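Local coordinates for putative transcriptional regulator TRANSCRIPTION REGULATOR protein (Rhizobium meliloti, PDB 5NLA) that activates transcription as an AraC-like regulator that binds c-di-GMP by a PilZ-like mechanism and so controls extracellular polysaccharide production, at residues Met252-Arg257 with Arg275-Ser280; Pro174-Ala179 with Tyr258-Leu263; Gln286-Glu289 with Gly293-Asn296; Leu268-Ile273 with Ile279-Leu284. All blocks are in the same frame, centred on the assembly; numbering follows the deposited sequence.

Interaction 1. Residues Met252-Arg257 with Arg275-Ser280; sequences MERAHR and RELGIS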
loop_
_atom_site.group_PDB
_atom_site.type_symbol
_atom_site.label_atom_id
_atom_site.label_comp_id
_atom_site.label_asym_id
_atom_site.label_seq_id
_atom_site.Cartn_x
_atom_site.Cartn_y
_atom_site.Cartn_z
ATOM N N MET A 252 12.430 -2.341 4.013
ATOM C CA MET A 252 12.205 -2.443 2.562
ATOM C C MET A 252 12.018 -1.092 1.906
ATOM O O MET A 252 12.503 -0.872 0.802
ATOM C CB MET A 252 11.003 -3.334 2.225
ATOM C CG MET A 252 10.849 -3.672 0.741
ATOM S SD MET A 252 12.302 -4.354 -0.099
ATOM C CE MET A 252 11.495 -5.820 -0.724
ATOM N N GLU A 253 11.323 -0.191 2.586
ATOM C CA GLU A 253 11.163 1.176 2.096
ATOM C C GLU A 253 12.539 1.866 2.052
ATOM O O GLU A 253 12.853 2.566 1.089
ATOM C CB GLU A 253 10.149 1.950 2.963
ATOM C CG GLU A 253 9.192 2.879 2.210
ATOM C CD GLU A 253 9.516 4.339 2.375
ATOM O OE1 GLU A 253 10.703 4.685 2.168
ATOM O OE2 GLU A 253 8.595 5.129 2.701
ATOM N N ARG A 254 13.362 1.637 3.075
ATOM C CA ARG A 254 14.718 2.197 3.102
ATOM C C ARG A 254 15.622 1.618 2.018
ATOM O O ARG A 254 16.407 2.355 1.429
ATOM C CB ARG A 254 15.354 2.067 4.493
ATOM C CG ARG A 254 14.851 3.137 5.451
ATOM C CD ARG A 254 15.527 3.094 6.802
ATOM N NE ARG A 254 15.199 1.845 7.492
ATOM C CZ ARG A 254 16.074 0.975 8.011
ATOM N NH1 ARG A 254 17.395 1.192 7.978
ATOM N NH2 ARG A 254 15.613 -0.130 8.595
ATOM N N ALA A 255 15.478 0.321 1.746
ATOM C CA ALA A 255 16.210 -0.361 0.672
ATOM C C ALA A 255 15.782 0.103 -0.722
ATOM O O ALA A 255 16.629 0.427 -1.560
ATOM C CB ALA A 255 16.023 -1.862 0.781
ATOM N N HIS A 256 14.471 0.125 -0.970
ATOM C CA HIS A 256 13.952 0.601 -2.257
ATOM C C HIS A 256 14.338 2.060 -2.556
ATOM O O HIS A 256 14.572 2.411 -3.727
ATOM C CB HIS A 256 12.429 0.426 -2.354
ATOM C CG HIS A 256 11.994 -0.957 -2.736
ATOM N ND1 HIS A 256 10.719 -1.418 -2.506
ATOM C CD2 HIS A 256 12.658 -1.977 -3.327
ATOM C CE1 HIS A 256 10.608 -2.655 -2.946
ATOM N NE2 HIS A 256 11.770 -3.019 -3.450
ATOM N N ARG A 257 14.414 2.882 -1.505
ATOM C CA ARG A 257 14.833 4.277 -1.631
ATOM C C ARG A 257 16.322 4.378 -1.911
ATOM O O ARG A 257 16.737 5.085 -2.835
ATOM C CB ARG A 257 14.516 5.074 -0.364
ATOM C CG ARG A 257 14.766 6.573 -0.517
ATOM C CD ARG A 257 14.406 7.352 0.730
ATOM N NE ARG A 257 15.136 6.886 1.906
ATOM C CZ ARG A 257 14.887 7.273 3.156
ATOM N NH1 ARG A 257 13.923 8.157 3.414
ATOM N NH2 ARG A 257 15.603 6.774 4.164
ATOM N N ARG A 275 25.286 -2.785 4.369
ATOM C CA ARG A 275 26.029 -1.890 5.244
ATOM C C ARG A 275 25.176 -0.649 5.536
ATOM O O ARG A 275 24.904 -0.337 6.696
ATOM C CB ARG A 275 27.362 -1.510 4.592
ATOM C CG ARG A 275 28.340 -0.811 5.516
ATOM C CD ARG A 275 29.678 -0.541 4.832
ATOM N NE ARG A 275 29.492 0.160 3.554
ATOM C CZ ARG A 275 29.996 -0.194 2.366
ATOM N NH1 ARG A 275 30.801 -1.249 2.216
ATOM N NH2 ARG A 275 29.701 0.548 1.299
ATOM N N GLU A 276 24.676 -0.018 4.475
ATOM C CA GLU A 276 23.935 1.246 4.580
ATOM C C GLU A 276 22.435 1.117 4.958
ATOM O O GLU A 276 21.686 2.084 4.833
ATOM C CB GLU A 276 24.142 2.057 3.286
ATOM C CG GLU A 276 25.630 2.289 2.997
ATOM C CD GLU A 276 25.934 3.272 1.871
ATOM O OE1 GLU A 276 25.367 4.384 1.840
ATOM O OE2 GLU A 276 26.790 2.953 1.022
ATOM N N LEU A 277 22.006 -0.076 5.386
ATOM C CA LEU A 277 20.750 -0.286 6.122
ATOM C C LEU A 277 20.977 -0.738 7.576
ATOM O O LEU A 277 20.033 -0.767 8.364
ATOM C CB LEU A 277 19.895 -1.351 5.426
ATOM C CG LEU A 277 19.331 -1.038 4.033
ATOM C CD1 LEU A 277 18.693 -2.281 3.434
ATOM C CD2 LEU A 277 18.326 0.104 4.066
ATOM N N GLY A 278 22.211 -1.107 7.927
ATOM C CA GLY A 278 22.509 -1.689 9.236
ATOM C C GLY A 278 21.967 -3.097 9.343
ATOM O O GLY A 278 21.337 -3.456 10.341
ATOM N N ILE A 279 22.218 -3.898 8.308
ATOM C CA ILE A 279 21.596 -5.216 8.189
ATOM C C ILE A 279 22.504 -6.218 7.455
ATOM O O ILE A 279 23.378 -5.829 6.683
ATOM C CB ILE A 279 20.180 -5.082 7.550
ATOM C CG1 ILE A 279 19.255 -6.201 8.015
ATOM C CG2 ILE A 279 20.225 -5.003 6.024
ATOM C CD1 ILE A 279 19.018 -6.269 9.515
ATOM N N SER A 280 22.302 -7.503 7.754
ATOM C CA SER A 280 23.084 -8.605 7.190
ATOM C C SER A 280 22.719 -8.925 5.747
ATOM O O SER A 280 21.671 -8.522 5.242
ATOM C CB SER A 280 22.884 -9.869 8.035
ATOM O OG SER A 280 21.524 -10.297 8.018
#

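Interaction 2. Residues Pro174-Ala179 with Tyr258-Leu263; sequences PYELLA and YIHLNL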
loop_
_atom_site.group_PDB
_atom_site.type_symbol
_atom_site.label_atom_id
_atom_site.label_comp_id
_atom_site.label_asym_id
_atom_site.label_seq_id
_atom_site.Cartn_x
_atom_site.Cartn_y
_atom_site.Cartn_z
ATOM N N PRO A 174 3.520 0.298 -6.261
ATOM C CA PRO A 174 4.871 -0.121 -5.861
ATOM C C PRO A 174 5.827 1.061 -5.720
ATOM O O PRO A 174 5.707 2.020 -6.480
ATOM C CB PRO A 174 5.327 -1.026 -7.006
ATOM C CG PRO A 174 4.120 -1.317 -7.816
ATOM C CD PRO A 174 3.173 -0.193 -7.606
ATOM N N TYR A 175 6.768 0.973 -4.772
ATOM C CA TYR A 175 7.636 2.106 -4.403
ATOM C C TYR A 175 8.050 2.978 -5.576
ATOM O O TYR A 175 7.974 4.203 -5.513
ATOM C CB TYR A 175 8.931 1.644 -3.709
ATOM C CG TYR A 175 9.693 2.821 -3.137
ATOM C CD1 TYR A 175 9.232 3.457 -1.996
ATOM C CD2 TYR A 175 10.826 3.328 -3.757
ATOM C CE1 TYR A 175 9.879 4.552 -1.468
ATOM C CE2 TYR A 175 11.482 4.433 -3.231
ATOM C CZ TYR A 175 10.993 5.042 -2.080
ATOM O OH TYR A 175 11.598 6.138 -1.508
ATOM N N GLU A 176 8.495 2.322 -6.635
ATOM C CA GLU A 176 9.117 2.990 -7.757
ATOM C C GLU A 176 8.166 3.863 -8.569
ATOM O O GLU A 176 8.596 4.865 -9.140
ATOM C CB GLU A 176 9.770 1.947 -8.648
ATOM C CG GLU A 176 10.623 2.524 -9.755
ATOM C CD GLU A 176 11.798 3.380 -9.284
ATOM O OE1 GLU A 176 12.354 3.115 -8.188
ATOM O OE2 GLU A 176 12.172 4.316 -10.032
ATOM N N LEU A 177 6.888 3.500 -8.604
ATOM C CA LEU A 177 5.872 4.296 -9.307
ATOM C C LEU A 177 5.940 5.781 -8.939
ATOM O O LEU A 177 5.873 6.650 -9.812
ATOM C CB LEU A 177 4.459 3.757 -9.023
ATOM C CG LEU A 177 3.528 3.603 -10.226
ATOM C CD1 LEU A 177 3.323 4.930 -10.938
ATOM C CD2 LEU A 177 4.057 2.550 -11.201
ATOM N N LEU A 178 6.100 6.048 -7.646
ATOM C CA LEU A 178 6.095 7.401 -7.105
ATOM C C LEU A 178 7.432 7.833 -6.483
ATOM O O LEU A 178 7.507 8.905 -5.884
ATOM C CB LEU A 178 4.978 7.525 -6.057
ATOM C CG LEU A 178 3.543 7.192 -6.494
ATOM C CD1 LEU A 178 2.618 6.920 -5.310
ATOM C CD2 LEU A 178 2.986 8.320 -7.345
ATOM N N ALA A 179 8.486 7.033 -6.649
ATOM C CA ALA A 179 9.793 7.313 -6.031
ATOM C C ALA A 179 10.371 8.690 -6.405
ATOM O O ALA A 179 11.080 9.307 -5.603
ATOM C CB ALA A 179 10.785 6.207 -6.369
ATOM N N TYR A 258 17.122 3.692 -1.096
ATOM C CA TYR A 258 18.567 3.676 -1.289
ATOM C C TYR A 258 18.873 3.333 -2.740
ATOM O O TYR A 258 19.543 4.089 -3.423
ATOM C CB TYR A 258 19.248 2.688 -0.345
ATOM C CG TYR A 258 20.743 2.762 -0.451
ATOM C CD1 TYR A 258 21.461 3.707 0.274
ATOM C CD2 TYR A 258 21.441 1.915 -1.310
ATOM C CE1 TYR A 258 22.836 3.798 0.156
ATOM C CE2 TYR A 258 22.815 1.997 -1.439
ATOM C CZ TYR A 258 23.520 2.935 -0.708
ATOM O OH TYR A 258 24.902 3.000 -0.857
ATOM N N ILE A 259 18.336 2.212 -3.207
ATOM C CA ILE A 259 18.487 1.783 -4.596
ATOM C C ILE A 259 18.069 2.860 -5.583
ATOM O O ILE A 259 18.794 3.113 -6.539
ATOM C CB ILE A 259 17.729 0.461 -4.881
ATOM C CG1 ILE A 259 18.510 -0.713 -4.280
ATOM C CG2 ILE A 259 17.517 0.224 -6.382
ATOM C CD1 ILE A 259 17.721 -2.002 -4.195
ATOM N N HIS A 260 16.918 3.483 -5.363
ATOM C CA HIS A 260 16.427 4.541 -6.266
ATOM C C HIS A 260 17.416 5.697 -6.365
ATOM O O HIS A 260 17.701 6.174 -7.468
ATOM C CB HIS A 260 15.049 5.062 -5.817
ATOM C CG HIS A 260 14.518 6.185 -6.660
ATOM N ND1 HIS A 260 13.686 5.976 -7.738
ATOM C CD2 HIS A 260 14.703 7.526 -6.581
ATOM C CE1 HIS A 260 13.385 7.140 -8.288
ATOM N NE2 HIS A 260 13.989 8.095 -7.606
ATOM N N LEU A 261 17.937 6.135 -5.217
ATOM C CA LEU A 261 18.890 7.248 -5.177
ATOM C C LEU A 261 20.259 6.917 -5.791
ATOM O O LEU A 261 20.856 7.753 -6.474
ATOM C CB LEU A 261 19.080 7.747 -3.740
ATOM C CG LEU A 261 17.855 8.353 -3.058
ATOM C CD1 LEU A 261 18.209 8.784 -1.644
ATOM C CD2 LEU A 261 17.290 9.525 -3.846
ATOM N N ASN A 262 20.740 5.700 -5.557
ATOM C CA ASN A 262 22.086 5.304 -5.948
ATOM C C ASN A 262 22.082 4.272 -7.081
ATOM O O ASN A 262 22.969 3.412 -7.155
ATOM C CB ASN A 262 22.805 4.765 -4.714
ATOM C CG ASN A 262 22.608 5.656 -3.502
ATOM O OD1 ASN A 262 22.967 6.836 -3.519
ATOM N ND2 ASN A 262 22.011 5.103 -2.453
ATOM N N LEU A 263 21.106 4.392 -7.981
ATOM C CA LEU A 263 20.921 3.432 -9.068
ATOM C C LEU A 263 22.068 3.539 -10.078
ATOM O O LEU A 263 22.604 2.523 -10.535
ATOM C CB LEU A 263 19.567 3.678 -9.752
ATOM C CG LEU A 263 18.987 2.667 -10.752
ATOM C CD1 LEU A 263 19.659 2.768 -12.115
ATOM C CD2 LEU A 263 19.045 1.236 -10.226
#

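Interaction 3. Residues Gln286-Glu289 with Gly293-Asn296; sequences QLFE and GVLN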
loop_
_atom_site.group_PDB
_atom_site.type_symbol
_atom_site.label_atom_id
_atom_site.label_comp_id
_atom_site.label_asym_id
_atom_site.label_seq_id
_atom_site.Cartn_x
_atom_site.Cartn_y
_atom_site.Cartn_z
ATOM N N GLN A 286 16.396 -12.093 1.976
ATOM C CA GLN A 286 15.008 -12.356 2.383
ATOM C C GLN A 286 14.026 -11.347 1.834
ATOM O O GLN A 286 12.991 -11.734 1.282
ATOM C CB GLN A 286 14.845 -12.365 3.896
ATOM C CG GLN A 286 15.290 -13.644 4.541
ATOM C CD GLN A 286 15.079 -13.600 6.024
ATOM O OE1 GLN A 286 16.035 -13.536 6.789
ATOM N NE2 GLN A 286 13.821 -13.607 6.442
ATOM N N LEU A 287 14.339 -10.064 2.004
ATOM C CA LEU A 287 13.455 -9.003 1.525
ATOM C C LEU A 287 13.225 -9.089 0.028
ATOM O O LEU A 287 12.116 -8.795 -0.430
ATOM C CB LEU A 287 13.989 -7.618 1.887
ATOM C CG LEU A 287 13.970 -7.307 3.387
ATOM C CD1 LEU A 287 14.832 -6.105 3.735
ATOM C CD2 LEU A 287 12.549 -7.099 3.888
ATOM N N PHE A 288 14.246 -9.524 -0.720
ATOM C CA PHE A 288 14.195 -9.546 -2.176
ATOM C C PHE A 288 13.936 -10.916 -2.814
ATOM O O PHE A 288 13.960 -11.025 -4.041
ATOM C CB PHE A 288 15.462 -8.885 -2.735
ATOM C CG PHE A 288 15.473 -7.395 -2.563
ATOM C CD1 PHE A 288 15.824 -6.823 -1.348
ATOM C CD2 PHE A 288 15.072 -6.561 -3.599
ATOM C CE1 PHE A 288 15.803 -5.448 -1.175
ATOM C CE2 PHE A 288 15.042 -5.183 -3.435
ATOM C CZ PHE A 288 15.411 -4.625 -2.222
ATOM N N GLU A 289 13.643 -11.941 -2.010
ATOM C CA GLU A 289 13.353 -13.291 -2.543
ATOM C C GLU A 289 11.987 -13.389 -3.269
ATOM O O GLU A 289 11.846 -14.178 -4.201
ATOM C CB GLU A 289 13.506 -14.371 -1.444
ATOM C CG GLU A 289 13.212 -15.824 -1.842
ATOM C CD GLU A 289 14.122 -16.375 -2.939
ATOM O OE1 GLU A 289 14.100 -15.860 -4.082
ATOM O OE2 GLU A 289 14.854 -17.358 -2.672
ATOM N N GLY A 293 15.441 -11.523 -6.245
ATOM C CA GLY A 293 16.731 -11.181 -5.620
ATOM C C GLY A 293 17.143 -9.740 -5.873
ATOM O O GLY A 293 16.606 -9.083 -6.764
ATOM N N VAL A 294 18.103 -9.252 -5.090
ATOM C CA VAL A 294 18.499 -7.838 -5.140
ATOM C C VAL A 294 19.234 -7.483 -6.430
ATOM O O VAL A 294 19.090 -6.371 -6.935
ATOM C CB VAL A 294 19.334 -7.414 -3.897
ATOM C CG1 VAL A 294 20.782 -7.882 -3.989
ATOM C CG2 VAL A 294 19.278 -5.903 -3.701
ATOM N N LEU A 295 20.021 -8.422 -6.953
ATOM C CA LEU A 295 20.727 -8.217 -8.212
ATOM C C LEU A 295 19.723 -8.229 -9.352
ATOM O O LEU A 295 19.739 -7.339 -10.192
ATOM C CB LEU A 295 21.815 -9.276 -8.433
ATOM C CG LEU A 295 23.041 -9.236 -7.509
ATOM C CD1 LEU A 295 23.968 -10.403 -7.815
ATOM C CD2 LEU A 295 23.795 -7.918 -7.627
ATOM N N ASN A 296 18.834 -9.216 -9.363
ATOM C CA ASN A 296 17.784 -9.288 -10.375
ATOM C C ASN A 296 16.971 -7.990 -10.425
ATOM O O ASN A 296 16.640 -7.489 -11.499
ATOM C CB ASN A 296 16.866 -10.475 -10.084
ATOM C CG ASN A 296 15.886 -10.750 -11.208
ATOM O OD1 ASN A 296 14.661 -10.630 -11.030
ATOM N ND2 ASN A 296 16.416 -11.121 -12.380
#

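Interaction 4. Residues Leu268-Ile273 with Ile279-Leu284; sequences LTPETI and ISRTRL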
loop_
_atom_site.group_PDB
_atom_site.type_symbol
_atom_site.label_atom_id
_atom_site.label_comp_id
_atom_site.label_asym_id
_atom_site.label_seq_id
_atom_site.Cartn_x
_atom_site.Cartn_y
_atom_site.Cartn_z
ATOM N N LEU A 268 26.918 0.105 -6.826
ATOM C CA LEU A 268 25.744 -0.375 -6.116
ATOM C C LEU A 268 25.765 -1.902 -6.114
ATOM O O LEU A 268 25.219 -2.549 -7.011
ATOM C CB LEU A 268 24.461 0.163 -6.759
ATOM C CG LEU A 268 23.154 -0.180 -6.048
ATOM C CD1 LEU A 268 23.044 0.611 -4.749
ATOM C CD2 LEU A 268 21.972 0.091 -6.969
ATOM N N THR A 269 26.455 -2.453 -5.122
ATOM C CA THR A 269 26.445 -3.885 -4.824
ATOM C C THR A 269 25.446 -4.200 -3.700
ATOM O O THR A 269 24.904 -3.289 -3.079
ATOM C CB THR A 269 27.847 -4.343 -4.388
ATOM O OG1 THR A 269 28.247 -3.609 -3.225
ATOM C CG2 THR A 269 28.852 -4.110 -5.505
ATOM N N PRO A 270 25.187 -5.496 -3.440
ATOM C CA PRO A 270 24.410 -5.851 -2.248
ATOM C C PRO A 270 25.103 -5.507 -0.925
ATOM O O PRO A 270 24.421 -5.235 0.060
ATOM C CB PRO A 270 24.243 -7.368 -2.374
ATOM C CG PRO A 270 24.406 -7.658 -3.818
ATOM C CD PRO A 270 25.400 -6.660 -4.319
ATOM N N GLU A 271 26.434 -5.510 -0.910
ATOM C CA GLU A 271 27.210 -5.251 0.310
ATOM C C GLU A 271 27.029 -3.816 0.805
ATOM O O GLU A 271 26.842 -3.574 2.003
ATOM C CB GLU A 271 28.708 -5.524 0.084
ATOM C CG GLU A 271 29.066 -6.972 -0.248
ATOM C CD GLU A 271 29.226 -7.237 -1.741
ATOM O OE1 GLU A 271 28.196 -7.434 -2.431
ATOM O OE2 GLU A 271 30.386 -7.258 -2.223
ATOM N N THR A 272 27.108 -2.871 -0.124
ATOM C CA THR A 272 26.891 -1.470 0.210
ATOM C C THR A 272 25.490 -1.216 0.744
ATOM O O THR A 272 25.341 -0.472 1.708
ATOM C CB THR A 272 27.182 -0.506 -0.959
ATOM O OG1 THR A 272 26.900 0.831 -0.540
ATOM C CG2 THR A 272 26.342 -0.797 -2.176
ATOM N N ILE A 273 24.480 -1.849 0.136
ATOM C CA ILE A 273 23.082 -1.698 0.566
ATOM C C ILE A 273 22.956 -2.187 2.002
ATOM O O ILE A 273 22.416 -1.483 2.850
ATOM C CB ILE A 273 22.088 -2.484 -0.327
ATOM C CG1 ILE A 273 22.056 -1.915 -1.745
ATOM C CG2 ILE A 273 20.667 -2.455 0.259
ATOM C CD1 ILE A 273 21.407 -2.835 -2.760
ATOM N N ILE A 279 22.218 -3.898 8.308
ATOM C CA ILE A 279 21.596 -5.216 8.189
ATOM C C ILE A 279 22.504 -6.218 7.455
ATOM O O ILE A 279 23.378 -5.829 6.683
ATOM C CB ILE A 279 20.180 -5.082 7.550
ATOM C CG1 ILE A 279 19.255 -6.201 8.015
ATOM C CG2 ILE A 279 20.225 -5.003 6.024
ATOM C CD1 ILE A 279 19.018 -6.269 9.515
ATOM N N SER A 280 22.302 -7.503 7.754
ATOM C CA SER A 280 23.084 -8.605 7.190
ATOM C C SER A 280 22.719 -8.925 5.747
ATOM O O SER A 280 21.671 -8.522 5.242
ATOM C CB SER A 280 22.884 -9.869 8.035
ATOM O OG SER A 280 21.524 -10.297 8.018
ATOM N N ARG A 281 23.589 -9.693 5.107
ATOM C CA ARG A 281 23.414 -10.117 3.723
ATOM C C ARG A 281 22.194 -11.033 3.555
ATOM O O ARG A 281 21.465 -10.919 2.569
ATOM C CB ARG A 281 24.699 -10.795 3.242
ATOM C CG ARG A 281 24.801 -11.055 1.752
ATOM C CD ARG A 281 24.898 -9.790 0.924
ATOM N NE ARG A 281 24.977 -10.137 -0.492
ATOM C CZ ARG A 281 26.091 -10.423 -1.166
ATOM N NH1 ARG A 281 27.295 -10.398 -0.587
ATOM N NH2 ARG A 281 26.004 -10.731 -2.459
ATOM N N THR A 282 21.962 -11.902 4.544
ATOM C CA THR A 282 20.804 -12.805 4.577
ATOM C C THR A 282 19.473 -12.083 4.680
ATOM O O THR A 282 18.482 -12.513 4.086
ATOM C CB THR A 282 20.848 -13.766 5.783
ATOM O OG1 THR A 282 20.730 -13.012 6.998
ATOM C CG2 THR A 282 22.133 -14.608 5.793
ATOM N N ARG A 283 19.427 -11.016 5.466
ATOM C CA ARG A 283 18.202 -10.221 5.560
ATOM C C ARG A 283 17.868 -9.533 4.236
ATOM O O ARG A 283 16.698 -9.391 3.894
ATOM C CB ARG A 283 18.313 -9.147 6.635
ATOM C CG ARG A 283 16.961 -8.673 7.167
ATOM C CD ARG A 283 16.592 -9.473 8.400
ATOM N NE ARG A 283 15.155 -9.684 8.515
ATOM C CZ ARG A 283 14.595 -10.533 9.373
ATOM N NH1 ARG A 283 15.335 -11.272 10.213
ATOM N NH2 ARG A 283 13.279 -10.640 9.401
ATOM N N LEU A 284 18.890 -9.072 3.515
ATOM C CA LEU A 284 18.668 -8.431 2.216
ATOM C C LEU A 284 18.082 -9.433 1.222
ATOM O O LEU A 284 17.052 -9.174 0.589
ATOM C CB LEU A 284 19.955 -7.817 1.664
ATOM C CG LEU A 284 19.780 -7.001 0.381
ATOM C CD1 LEU A 284 18.754 -5.890 0.588
ATOM C CD2 LEU A 284 21.108 -6.426 -0.108
#

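Interaction 1. Residues Met252-Arg257 with Arg275-Ser280
Arg254 meets Leu277 at both ends of its side chain, once through apolar carbon and once through a polar tip. Starting at the root, Arg254 CB lies 3.6 Å from Leu277 CD2, a plain methylene-to-methyl contact. The chain runs out extended through CG and CD, then bends by rotation about the CG-CD bond (chi3 -65°). This kink carries the guanidinium past the leucine side chain to its backbone. NE is held from within the same part of the chain, by the carbonyl oxygen of Met249, and that is the stronger polar tie of this arginine. NH1 adds a weak hydrogen bond to Leu277 O at 3.3 Å, with an N-H...O angle of 152°. The acceptor sits at the guanidinium edge, near its plane.

Leu277 supplies the rest of the contact. While CD2 faces Arg254 CB, it also lies 3.7 Å from the backbone N of Ala255; the other methyl, CD1, rests 3.8 Å from Ala255 CB. The fork of the leucine is thus laid against the helix at neighbouring residues.

Behind Leu277 the backbone closes a Schellman motif. Gly278, with positive phi, is its C-prime residue, and Gly278 N bonds to Arg275 O at 3.1 Å.

In the fold, the contact presses the turn between helices 270-275 and 281-288 onto helix 251-261. Ala255 also touches Phe288 of helix 281-288, while other sides of helix 251-261 turn to Tyr175 of helix 175-178 and to Ser154 at the end of strand 150-154.

Interaction 2. Residues Pro174-Ala179 with Tyr258-Leu263
His260 and Glu176 both send CG anti to the backbone N, His260 with chi1 177°, and Glu176 then bends at chi2 (60°), which brings its carboxylate to the imidazole edge; the two side chains cross at about a right angle. His260 ND1 donates to Glu176 OE1 at 3.2 Å, with an N-H...O angle of 163°. OE1 is approached on its syn side and lies close to the ring plane, although the carboxylate itself is tilted against the imidazole. The second oxygen takes a weak share: Glu176 OE2 is also 3.2 Å from His260 ND1, but far less in line. OE2 has a salt bridge to Arg301 as well, so the carboxylate joins the histidine to an arginine.

Ala179 works on the imidazole from above. Its CB lies over one face, 3.5 Å from the ring centroid of His260, in a CH-pi contact displaced toward ND1 and CE1. Tyr175 adds a looser touch, CE2 to His260 CB at 4.5 Å.

The contact joins the beta-rich part of the chain to the helical, probably DNA-binding part: helix 175-178 directly follows strand 166-173 of the seven-stranded sheet, whereas His260 lies near the end of helix 251-261, with Arg301 reaching in from helix 294-306.

Interaction 3. Residues Gln286-Glu289 with Gly293-Asn296
The Phe288 ring takes Val294 over one face: methyl CG2 stands 4.1 Å from the ring centroid, almost exactly on the ring normal, a well-centred CH-pi contact. The valine rotamer sets this up, since CG2 is anti to its backbone N and points at the ring, while CG1 turns elsewhere. Tyr297, one helical turn further on, meets the same phenylalanine edge-to-face. Closer to the root of the side chain, Phe288 CG is 4.1 Å from Val294 CB, and Phe288 CB sits 3.6 Å from the backbone N of Val294, so the aromatic residue packs against the very start of helix 294-306.

The backbones are tied too. Gly293 N donates to Phe288 O at 2.7 Å, a weak bond because it is well bent (127°). Gly293 is the N-cap of the second helix, and its backbone angles belong to glycine: a CB there would collide with the preceding carbonyl oxygen.

Around the ring, Met252 and Ile259 of helix 251-261 add further apolar contacts, and Val294 itself touches Pro270 and Ile273 of helix 270-275. A buried aromatic late in one helix, with the first residue of the next over its face, here forms the corner between the probable DNA-recognition helix 281-288 and the long helix that follows it in the AraC-family domain.

Interaction 4. Residues Leu268-Ile273 with Ile279-Leu284
Arg281 folds over Pro270 because its chain leaves with CG anti to the backbone N and then bends at chi2 (67°). The guanidinium ends up with one face toward helix 270-275. Pro270 CB lies 3.4 Å from Arg281 NE under that face, and Pro270 CG is 3.7 Å from Arg281 NH2. Glu271 approaches the same face. Its chain, bent at chi2, lays the carboxylate nearly parallel to the guanidinium, the two planes 10° apart. Glu271 OE1 is 3.6 Å from Arg281 NH1, a long salt bridge in which no N-H points at the oxygen; only the charges attract, with the carboxylate lying over the guanidinium face on the exposed side of the contact.

Deeper in, Leu284 is the apolar counterpart. With chi1 at -174° its fork is directed at helix 270-275, where the two methyls divide the work. CD2 nestles on Pro270, 3.5 Å from its carbonyl O and 4.0 Å from its CB. CD1 reaches Ile273 CG2 at 3.9 Å, and these two side chains cross at about a right angle.

Each helix opens beside the contact. Thr269 is the N-cap of the first, its OG1 accepting a weak capping bond from Thr272 N, and Ser280 is the N-cap of the second. Two short helices joined by a tight turn are what a helix-turn-helix looks like; here Leu284 packs the second on the first, and helix 281-288 would be expected to face DNA.

Interactions 1, 3 and 4 sit together in the helical, probably DNA-binding part, with centres 7 to 12 Å apart. Interactions 1 and 4 overlap at Ile279 and Ser280, in the turn between helices 270-275 and 281-288; interaction 3 follows both along the chain. Helix 251-261 links interactions 1 and 2, whose centres are 12 Å apart, with Tyr175 packed on His256. From the same helix, Ile259 meets Val294 of interaction 3, and Tyr258 OH hydrogen-bonds with Thr272 OG1 of interaction 4. Interaction 2 alone reaches back to the beta-rich part. Together they pack the probable helix-turn-helix against helix 251-261 and join that helix to the beta-rich part.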